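Coenzyme A transferase (Yersinia pestis, PDB 3QLI) probably transfers coenzyme A from an acyl-CoA thioester to a carboxylate such as acetate. Local coordinates at residues 131-135 with 136-140; 221-224 with 225-229; 298-301 with 302-306; 444-447 with 448-452. One frame throughout, in Å; residues are numbered along the deposited sequence.

All four contacts are local, each within or at an end of one helix. They follow one another along the chain and nowhere touch: helix 131-139, helix 220-230, helix 300-306 and helix 439-451. Contact 1, in the N-terminal acetyl-CoA hydrolase/transferase domain, packs on strand 70-74 of the parallel beta-sheet. Contact 2 packs on strands 377-381 and 411-414 of the second, mixed beta-sheet. Contacts 2 and 3 have centres about 25 Å apart, whereas contacts 3 and 4, with centres about 47 Å apart, lie on opposite sides of the chain's centre. Contact 1 alone touches the second subunit, so the four sample dimer interface, sheet-covering helix, helix start and C-terminal end.

Contact 1 of 4, residues 131-135 with 136-140; sequences APRLL and AEEIG
Arg-133 reaches along the helix to Glu-137, one turn on, and its chain runs extended from CB outward with CG anti to the backbone N (chi1 173°). CG meets Glu-137 OE1 at 3.6 Å, CD passes the same oxygen more distantly, and NE forms a long salt bridge with it, Arg-133 NE to Glu-137 OE1 being 3.7 Å. The guanidinium and carboxylate planes are turned 48° apart. At the tip, Arg-133 NH2 lies 4.0 Å from Glu-138 OE2, well out of the guanidinium plane, so any attraction is probably between charges alone, no N-H pointing at the oxygen. Stronger partners lie beyond. On Tyr-371 of the second subunit, Arg-133 NH1 bonds the backbone O, Glu-138 OE2 bonds the phenol OH, and the guanidinium makes a cation-pi contact with the ring; Glu-137 OE2 pairs with Arg-168. On the apolar side, Ile-139 CD1 meets Leu-134 CG and Leu-135 CD2, each at 4.1 Å.

Ile-139 N bonds Leu-134 O at 2.9 Å and Gly-140 N bonds Leu-135 O at 2.7 Å, both i to i+5. Helix 131-139 thus ends in a pi-type turn and leaves it through a glycine of positive phi (88°), beside the second subunit.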
loop_
_atom_site.group_PDB
_atom_site.type_symbol
_atom_site.label_atom_id
_atom_site.label_comp_id
_atom_site.label_asym_id
_atom_site.label_seq_id
_atom_site.Cartn_x
_atom_site.Cartn_y
_atom_site.Cartn_z
ATOM N N ALA A 131 5.845 -9.833 8.366
ATOM C CA ALA A 131 7.017 -10.590 8.827
ATOM C C ALA A 131 6.695 -11.898 9.546
ATOM O O ALA A 131 7.379 -12.894 9.329
ATOM C CB ALA A 131 7.941 -9.719 9.687
ATOM N N PRO A 132 5.662 -11.910 10.405
ATOM C CA PRO A 132 5.402 -13.168 11.113
ATOM C C PRO A 132 5.099 -14.292 10.129
ATOM O O PRO A 132 5.689 -15.374 10.206
ATOM C CB PRO A 132 4.173 -12.834 11.990
ATOM C CG PRO A 132 4.269 -11.325 12.198
ATOM C CD PRO A 132 4.765 -10.823 10.852
ATOM N N ARG A 133 4.219 -14.023 9.173
ATOM C CA ARG A 133 3.851 -15.049 8.210
ATOM C C ARG A 133 4.983 -15.358 7.243
ATOM O O ARG A 133 5.207 -16.507 6.872
ATOM C CB ARG A 133 2.620 -14.615 7.429
ATOM C CG ARG A 133 2.286 -15.563 6.311
ATOM C CD ARG A 133 1.275 -14.941 5.381
ATOM N NE ARG A 133 1.084 -15.790 4.219
ATOM C CZ ARG A 133 0.164 -15.553 3.298
ATOM N NH1 ARG A 133 -0.619 -14.492 3.432
ATOM N NH2 ARG A 133 0.041 -16.368 2.264
ATOM N N LEU A 134 5.702 -14.334 6.817
ATOM C CA LEU A 134 6.755 -14.559 5.837
ATOM C C LEU A 134 7.888 -15.384 6.437
ATOM O O LEU A 134 8.364 -16.338 5.814
ATOM C CB LEU A 134 7.278 -13.229 5.275
ATOM C CG LEU A 134 8.061 -13.262 3.957
ATOM C CD1 LEU A 134 7.139 -13.425 2.760
ATOM C CD2 LEU A 134 8.834 -11.972 3.833
ATOM N N LEU A 135 8.317 -15.036 7.648
ATOM C CA LEU A 135 9.393 -15.799 8.279
ATOM C C LEU A 135 8.973 -17.241 8.582
ATOM O O LEU A 135 9.725 -18.195 8.356
ATOM C CB LEU A 135 9.862 -15.096 9.561
ATOM C CG LEU A 135 10.664 -13.827 9.283
ATOM C CD1 LEU A 135 10.718 -12.916 10.512
ATOM C CD2 LEU A 135 12.075 -14.194 8.805
ATOM N N ALA A 136 7.758 -17.398 9.087
ATOM C CA ALA A 136 7.309 -18.700 9.561
ATOM C C ALA A 136 6.961 -19.615 8.399
ATOM O O ALA A 136 7.128 -20.837 8.483
ATOM C CB ALA A 136 6.113 -18.539 10.480
ATOM N N GLU A 137 6.475 -19.026 7.311
ATOM C CA GLU A 137 5.841 -19.822 6.262
ATOM C C GLU A 137 6.614 -19.852 4.943
ATOM O O GLU A 137 7.054 -20.905 4.530
ATOM C CB GLU A 137 4.378 -19.401 6.056
ATOM C CG GLU A 137 3.504 -19.785 7.254
ATOM C CD GLU A 137 2.062 -19.312 7.147
ATOM O OE1 GLU A 137 1.576 -19.036 6.026
ATOM O OE2 GLU A 137 1.410 -19.217 8.207
ATOM N N GLU A 138 6.790 -18.713 4.280
ATOM C CA GLU A 138 7.515 -18.744 3.011
ATOM C C GLU A 138 8.984 -19.071 3.211
ATOM O O GLU A 138 9.561 -19.856 2.465
ATOM C CB GLU A 138 7.376 -17.432 2.242
ATOM C CG GLU A 138 6.115 -17.368 1.370
ATOM C CD GLU A 138 4.956 -16.748 2.114
ATOM O OE1 GLU A 138 5.005 -16.693 3.368
ATOM O OE2 GLU A 138 3.992 -16.319 1.454
ATOM N N ILE A 139 9.588 -18.470 4.226
ATOM C CA ILE A 139 11.017 -18.653 4.456
ATOM C C ILE A 139 11.290 -19.871 5.322
ATOM O O ILE A 139 12.037 -20.777 4.928
ATOM C CB ILE A 139 11.624 -17.395 5.095
ATOM C CG1 ILE A 139 11.536 -16.217 4.109
ATOM C CG2 ILE A 139 13.064 -17.668 5.549
ATOM C CD1 ILE A 139 11.759 -14.841 4.756
ATOM N N GLY A 140 10.689 -19.891 6.507
ATOM C CA GLY A 140 10.858 -21.007 7.417
ATOM C C GLY A 140 12.072 -20.765 8.292
ATOM O O GLY A 140 13.153 -20.469 7.796
#

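Contact 2 of 4, residues 221-224 with 225-229; sequences YTSI and SHIIA
Ser-225 has chi1 of 63°, which places OG between its own backbone N and carbonyl carbon and turns it back toward the preceding turn of the helix. There it lies 2.9 Å from Tyr-221 O and 3.0 Å from Thr-222 O, and the geometry leaves open which of the two takes its proton. His-226 has CG anti to the carbonyl carbon (chi1 -74°), a torsion that swings the ring back along the helix beside Thr-222. Its ND1 donates to Thr-222 O at 2.9 Å in a nearly straight bond (164° at the hydrogen), with the oxygen near the ring plane. The weaker backbone bond from His-226 N ends on the same oxygen, so Thr-222 O is gripped from both the ring and the main chain. Ser-225 N meanwhile donates to Tyr-221 O at 2.8 Å.

Ile-224 and Ile-228, four residues apart, meet at a slant, Ile-228 CD1 reaching Ile-224 CG2 at 3.6 Å. Separately, the methyl Ile-227 CD1 closely approaches a hydroxyl, 3.4 Å from Ser-223 OG, whose bond is to Glu-415 O.

The side chain of Tyr-221 lies about 4 Å from that of Ala-244, a residue seen to bind CoA, so this helix borders the CoA site. Helix 220-230 rests on the mixed beta-sheet, Ile-224 and Ile-228 facing strand 377-381 and Ile-227 meeting Val-413 of strand 411-414, while Tyr-221 packs on Leu-248 and His-226 on Val-252 of helix 244-252.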
loop_
_atom_site.group_PDB
_atom_site.type_symbol
_atom_site.label_atom_id
_atom_site.label_comp_id
_atom_site.label_asym_id
_atom_site.label_seq_id
_atom_site.Cartn_x
_atom_site.Cartn_y
_atom_site.Cartn_z
ATOM N N TYR A 221 13.576 21.833 14.502
ATOM C CA TYR A 221 12.647 20.974 15.232
ATOM C C TYR A 221 11.721 21.770 16.129
ATOM O O TYR A 221 10.643 21.303 16.477
ATOM C CB TYR A 221 13.396 19.943 16.088
ATOM C CG TYR A 221 14.055 18.812 15.307
ATOM C CD1 TYR A 221 13.827 18.648 13.947
ATOM C CD2 TYR A 221 14.901 17.910 15.941
ATOM C CE1 TYR A 221 14.437 17.616 13.231
ATOM C CE2 TYR A 221 15.517 16.877 15.240
ATOM C CZ TYR A 221 15.280 16.734 13.890
ATOM O OH TYR A 221 15.889 15.705 13.200
ATOM N N THR A 222 12.147 22.958 16.540
ATOM C CA THR A 222 11.287 23.770 17.388
ATOM C C THR A 222 10.022 24.125 16.629
ATOM O O THR A 222 8.919 23.877 17.109
ATOM C CB THR A 222 11.987 25.034 17.906
ATOM O OG1 THR A 222 13.077 24.647 18.751
ATOM C CG2 THR A 222 11.012 25.892 18.708
ATOM N N SER A 223 10.179 24.691 15.437
ATOM C CA SER A 223 9.013 25.076 14.644
ATOM C C SER A 223 8.226 23.840 14.224
ATOM O O SER A 223 7.004 23.818 14.275
ATOM C CB SER A 223 9.435 25.832 13.389
ATOM O OG SER A 223 8.350 25.883 12.472
ATOM N N ILE A 224 8.942 22.817 13.776
ATOM C CA ILE A 224 8.285 21.585 13.361
ATOM C C ILE A 224 7.459 20.957 14.490
ATOM O O ILE A 224 6.326 20.546 14.274
ATOM C CB ILE A 224 9.294 20.591 12.787
ATOM C CG1 ILE A 224 9.896 21.168 11.496
ATOM C CG2 ILE A 224 8.610 19.215 12.554
ATOM C CD1 ILE A 224 11.005 20.303 10.868
ATOM N N SER A 225 8.012 20.878 15.698
ATOM C CA SER A 225 7.270 20.242 16.781
ATOM C C SER A 225 5.990 21.008 17.106
ATOM O O SER A 225 4.993 20.411 17.497
ATOM C CB SER A 225 8.138 20.061 18.036
ATOM O OG SER A 225 8.546 21.322 18.540
ATOM N N HIS A 226 6.002 22.331 16.942
ATOM C CA HIS A 226 4.785 23.107 17.189
ATOM C C HIS A 226 3.738 22.989 16.086
ATOM O O HIS A 226 2.541 22.944 16.369
ATOM C CB HIS A 226 5.106 24.566 17.513
ATOM C CG HIS A 226 5.663 24.741 18.889
ATOM N ND1 HIS A 226 7.017 24.714 19.153
ATOM C CD2 HIS A 226 5.049 24.868 20.090
ATOM C CE1 HIS A 226 7.215 24.861 20.452
ATOM N NE2 HIS A 226 6.036 24.955 21.044
ATOM N N ILE A 227 4.175 22.916 14.835
ATOM C CA ILE A 227 3.214 22.745 13.748
ATOM C C ILE A 227 2.543 21.371 13.891
ATOM O O ILE A 227 1.330 21.223 13.754
ATOM C CB ILE A 227 3.903 22.846 12.388
ATOM C CG1 ILE A 227 4.505 24.242 12.201
ATOM C CG2 ILE A 227 2.924 22.510 11.258
ATOM C CD1 ILE A 227 5.623 24.260 11.171
ATOM N N ILE A 228 3.347 20.362 14.169
ATOM C CA ILE A 228 2.813 19.014 14.368
ATOM C C ILE A 228 1.859 18.994 15.548
ATOM O O ILE A 228 0.738 18.492 15.446
ATOM C CB ILE A 228 3.943 17.997 14.599
ATOM C CG1 ILE A 228 4.762 17.842 13.317
ATOM C CG2 ILE A 228 3.373 16.640 15.068
ATOM C CD1 ILE A 228 5.933 16.899 13.441
ATOM N N ALA A 229 2.288 19.562 16.673
ATOM C CA ALA A 229 1.440 19.552 17.865
ATOM C C ALA A 229 0.094 20.237 17.612
ATOM O O ALA A 229 -0.923 19.836 18.170
ATOM C CB ALA A 229 2.159 20.187 19.062
#

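Contact 3 of 4, residues 298-301 with 302-306; sequences GQQE and MYEYL
Gly-298 and Tyr-303 meet where helix 300-306 begins, with Gln-299 at the N-cap position. Gly-298 N donates to Tyr-303 OH at 3.1 Å, and that hydroxyl is also bonded to Ile-210 O; the Gly-298 backbone is hydrogen-bonded to that of Met-212 as well. The tyrosine ring is brought back over the start of the helix by chi1 of -62°, its CG beside the backbone N, and one face covers Gln-299 N near the rim.

Gln-299 O is the acceptor for the first turn: Tyr-303 N bonds it at 3.0 Å, almost straight (167° at the hydrogen), and Met-302 N gives a weak second bond. A water joins side chain to backbone, donating to Gln-299 OE1 at 2.8 Å and accepting weakly from Gln-299 N and Met-302 N. Gln-299 NE2 is satisfied by Met-212 O, while Gln-300 N, the first helical N-H, is bonded by Glu-211 OE2. Further along, Glu-304 N bonds Gln-300 O at 2.9 Å and Tyr-305 N bonds Glu-301 O.

The extended Gln-300 side chain crosses Glu-304 at a slant, Gln-300 CG 3.2 Å from Glu-304 OE1, amide and carboxylate planes 15° apart. The chain of Met-302 bends at chi3 and brings CE to 3.8 Å from Gly-298 N.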
loop_
_atom_site.group_PDB
_atom_site.type_symbol
_atom_site.label_atom_id
_atom_site.label_comp_id
_atom_site.label_asym_id
_atom_site.label_seq_id
_atom_site.Cartn_x
_atom_site.Cartn_y
_atom_site.Cartn_z
ATOM N N GLY A 298 14.911 2.649 23.304
ATOM C CA GLY A 298 15.054 3.824 24.151
ATOM C C GLY A 298 16.290 3.733 25.022
ATOM O O GLY A 298 17.317 3.206 24.584
ATOM N N GLN A 299 16.187 4.239 26.251
ATOM C CA GLN A 299 17.292 4.179 27.204
ATOM C C GLN A 299 16.884 3.445 28.481
ATOM O O GLN A 299 15.717 3.087 28.652
ATOM C CB GLN A 299 17.841 5.580 27.504
ATOM C CG GLN A 299 18.367 6.326 26.258
ATOM C CD GLN A 299 17.275 7.106 25.526
ATOM O OE1 GLN A 299 16.411 7.709 26.152
ATOM N NE2 GLN A 299 17.314 7.089 24.201
ATOM N N GLN A 300 17.851 3.186 29.360
ATOM C CA GLN A 300 17.599 2.338 30.521
ATOM C C GLN A 300 16.380 2.776 31.318
ATOM O O GLN A 300 15.607 1.943 31.796
ATOM C CB GLN A 300 18.809 2.286 31.452
ATOM C CG GLN A 300 18.572 1.370 32.644
ATOM C CD GLN A 300 19.850 0.998 33.377
ATOM O OE1 GLN A 300 20.318 -0.148 33.298
ATOM N NE2 GLN A 300 20.422 1.963 34.101
ATOM N N GLU A 301 16.226 4.085 31.482
ATOM C CA GLU A 301 15.110 4.604 32.260
ATOM C C GLU A 301 13.775 4.165 31.664
ATOM O O GLU A 301 12.848 3.818 32.391
ATOM C CB GLU A 301 15.163 6.128 32.341
ATOM C CG GLU A 301 13.814 6.748 32.630
ATOM C CD GLU A 301 13.913 8.161 33.173
ATOM O OE1 GLU A 301 13.998 9.112 32.362
ATOM O OE2 GLU A 301 13.895 8.316 34.414
ATOM N N MET A 302 13.670 4.190 30.340
ATOM C CA MET A 302 12.433 3.765 29.697
ATOM C C MET A 302 12.248 2.253 29.818
ATOM O O MET A 302 11.145 1.775 30.080
ATOM C CB MET A 302 12.399 4.167 28.221
ATOM C CG MET A 302 11.090 3.784 27.550
ATOM S SD MET A 302 11.195 3.704 25.753
ATOM C CE MET A 302 11.901 2.075 25.556
ATOM N N TYR A 303 13.322 1.494 29.609
ATOM C CA TYR A 303 13.226 0.039 29.718
ATOM C C TYR A 303 12.749 -0.408 31.112
ATOM O O TYR A 303 11.899 -1.305 31.236
ATOM C CB TYR A 303 14.565 -0.632 29.382
ATOM C CG TYR A 303 15.075 -0.414 27.967
ATOM C CD1 TYR A 303 14.235 -0.552 26.868
ATOM C CD2 TYR A 303 16.415 -0.090 27.733
ATOM C CE1 TYR A 303 14.712 -0.365 25.570
ATOM C CE2 TYR A 303 16.899 0.107 26.442
ATOM C CZ TYR A 303 16.044 -0.034 25.365
ATOM O OH TYR A 303 16.521 0.143 24.083
ATOM N N GLU A 304 13.312 0.195 32.159
ATOM C CA GLU A 304 12.934 -0.145 33.531
ATOM C C GLU A 304 11.460 0.143 33.778
ATOM O O GLU A 304 10.761 -0.625 34.451
ATOM C CB GLU A 304 13.797 0.621 34.539
ATOM C CG GLU A 304 15.257 0.191 34.549
ATOM C CD GLU A 304 16.166 1.161 35.304
ATOM O OE1 GLU A 304 17.336 0.794 35.561
ATOM O OE2 GLU A 304 15.718 2.289 35.631
ATOM N N TYR A 305 10.995 1.252 33.222
ATOM C CA TYR A 305 9.612 1.675 33.392
ATOM C C TYR A 305 8.591 0.682 32.809
ATOM O O TYR A 305 7.471 0.578 33.305
ATOM C CB TYR A 305 9.399 3.075 32.797
ATOM C CG TYR A 305 8.011 3.615 33.063
ATOM C CD1 TYR A 305 7.668 4.117 34.319
ATOM C CD2 TYR A 305 7.041 3.618 32.067
ATOM C CE1 TYR A 305 6.394 4.607 34.573
ATOM C CE2 TYR A 305 5.767 4.101 32.313
ATOM C CZ TYR A 305 5.451 4.597 33.569
ATOM O OH TYR A 305 4.183 5.083 33.816
ATOM N N LEU A 306 8.975 -0.057 31.772
ATOM C CA LEU A 306 8.042 -0.990 31.133
ATOM C C LEU A 306 7.773 -2.197 31.997
ATOM O O LEU A 306 6.780 -2.885 31.809
ATOM C CB LEU A 306 8.584 -1.477 29.784
ATOM C CG LEU A 306 9.067 -0.378 28.839
ATOM C CD1 LEU A 306 9.582 -1.018 27.545
ATOM C CD2 LEU A 306 7.947 0.616 28.560
HETATM O O HOH W 1 14.805 6.407 27.985
#

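Contact 4 of 4, residues 444-447 with 448-452; sequences ELTQ and AAKKM
Thr-446 and Lys-450 make van der Waals contact, lying side by side and pointing the same way. With chi1 at -63°, the methyl of Thr-446 is anti to its backbone N, and it meets the lysine near the tip, CG2 being 3.8 Å from Lys-450 CE. The lysine chain reaches that methyl along an extended stem that bends only at its last torsion (chi4 -62°). Gln-447 approaches the same lysine at a slant. Its chain is bent at chi2, and the amide touches the same methylene as the threonine does, Gln-447 NE2 lying 3.5 Å from Lys-450 CE.

These side chains belong to helix 439-451, near the C-terminus of the protein, where partners stand three or four residues apart, as on one face of an alpha-helix. Leu-445 and Thr-446 turn to Ile-434 of helix 426-434, and Ala-448 packs on Pro-396, while Ala-449 and Lys-450 meet Ile-455.

Among the contacts made with the backbone, Lys-451 CG packs 3.1 Å from Gln-447 O. Of the hydrogen bonds, Ala-448 N donates to Glu-444 O at 3.0 Å, and Ala-449 N to Leu-445 O at 2.9 Å. Lys-450 N and Lys-451 N continue the ladder to Thr-446 O and Gln-447 O, each at 3.1 Å. The hydroxyl Thr-446 OG1 is hydrogen-bonded to Arg-442 O, one turn earlier.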
loop_
_atom_site.group_PDB
_atom_site.type_symbol
_atom_site.label_atom_id
_atom_site.label_comp_id
_atom_site.label_asym_id
_atom_site.label_seq_id
_atom_site.Cartn_x
_atom_site.Cartn_y
_atom_site.Cartn_z
ATOM N N GLU A 444 14.367 27.797 -7.845
ATOM C CA GLU A 444 14.898 26.658 -8.576
ATOM C C GLU A 444 13.852 25.552 -8.662
ATOM O O GLU A 444 13.689 24.912 -9.698
ATOM C CB GLU A 444 16.159 26.128 -7.899
ATOM C CG GLU A 444 16.856 25.048 -8.703
ATOM C CD GLU A 444 18.264 24.748 -8.211
ATOM O OE1 GLU A 444 19.074 24.228 -9.016
ATOM O OE2 GLU A 444 18.557 25.024 -7.025
ATOM N N LEU A 445 13.142 25.320 -7.567
ATOM C CA LEU A 445 12.115 24.277 -7.557
ATOM C C LEU A 445 10.956 24.638 -8.480
ATOM O O LEU A 445 10.380 23.765 -9.122
ATOM C CB LEU A 445 11.601 24.040 -6.141
ATOM C CG LEU A 445 12.574 23.364 -5.189
ATOM C CD1 LEU A 445 12.061 23.480 -3.748
ATOM C CD2 LEU A 445 12.768 21.892 -5.597
ATOM N N THR A 446 10.613 25.922 -8.551
ATOM C CA THR A 446 9.549 26.353 -9.447
ATOM C C THR A 446 9.953 26.101 -10.901
ATOM O O THR A 446 9.141 25.652 -11.721
ATOM C CB THR A 446 9.203 27.842 -9.246
ATOM O OG1 THR A 446 8.703 28.041 -7.917
ATOM C CG2 THR A 446 8.128 28.288 -10.229
ATOM N N GLN A 447 11.212 26.385 -11.222
ATOM C CA GLN A 447 11.698 26.148 -12.576
ATOM C C GLN A 447 11.647 24.663 -12.895
ATOM O O GLN A 447 11.199 24.269 -13.972
ATOM C CB GLN A 447 13.110 26.704 -12.774
ATOM C CG GLN A 447 13.163 28.236 -12.885
ATOM C CD GLN A 447 12.113 28.810 -13.845
ATOM O OE1 GLN A 447 12.104 28.498 -15.044
ATOM N NE2 GLN A 447 11.222 29.652 -13.314
ATOM N N ALA A 448 12.090 23.843 -11.947
ATOM C CA ALA A 448 12.076 22.392 -12.130
ATOM C C ALA A 448 10.657 21.887 -12.362
ATOM O O ALA A 448 10.414 21.058 -13.242
ATOM C CB ALA A 448 12.693 21.707 -10.922
ATOM N N ALA A 449 9.723 22.389 -11.561
ATOM C CA ALA A 449 8.316 22.023 -11.681
ATOM C C ALA A 449 7.778 22.304 -13.080
ATOM O O ALA A 449 6.992 21.526 -13.619
ATOM C CB ALA A 449 7.488 22.759 -10.644
ATOM N N LYS A 450 8.202 23.422 -13.661
ATOM C CA LYS A 450 7.771 23.803 -15.002
ATOM C C LYS A 450 8.335 22.842 -16.042
ATOM O O LYS A 450 7.633 22.441 -16.972
ATOM C CB LYS A 450 8.225 25.225 -15.336
ATOM C CG LYS A 450 7.601 26.321 -14.506
ATOM C CD LYS A 450 8.103 27.684 -14.999
ATOM C CE LYS A 450 7.856 28.784 -13.990
ATOM N NZ LYS A 450 6.407 28.976 -13.715
ATOM N N LYS A 451 9.604 22.481 -15.878
ATOM C CA LYS A 451 10.273 21.546 -16.783
ATOM C C LYS A 451 9.665 20.147 -16.705
ATOM O O LYS A 451 9.573 19.444 -17.713
ATOM C CB LYS A 451 11.769 21.470 -16.465
ATOM C CG LYS A 451 12.455 22.831 -16.434
ATOM C CD LYS A 451 13.972 22.715 -16.487
ATOM C CE LYS A 451 14.628 24.082 -16.304
ATOM N NZ LYS A 451 14.110 25.080 -17.285
ATOM N N MET A 452 9.273 19.745 -15.500
ATOM C CA MET A 452 8.605 18.460 -15.288
ATOM C C MET A 452 7.160 18.537 -15.760
ATOM O O MET A 452 6.461 17.527 -15.825
ATOM C CB MET A 452 8.662 18.063 -13.809
ATOM C CG MET A 452 10.072 17.768 -13.309
ATOM S SD MET A 452 10.166 17.555 -11.521
ATOM C CE MET A 452 9.038 16.176 -11.277
#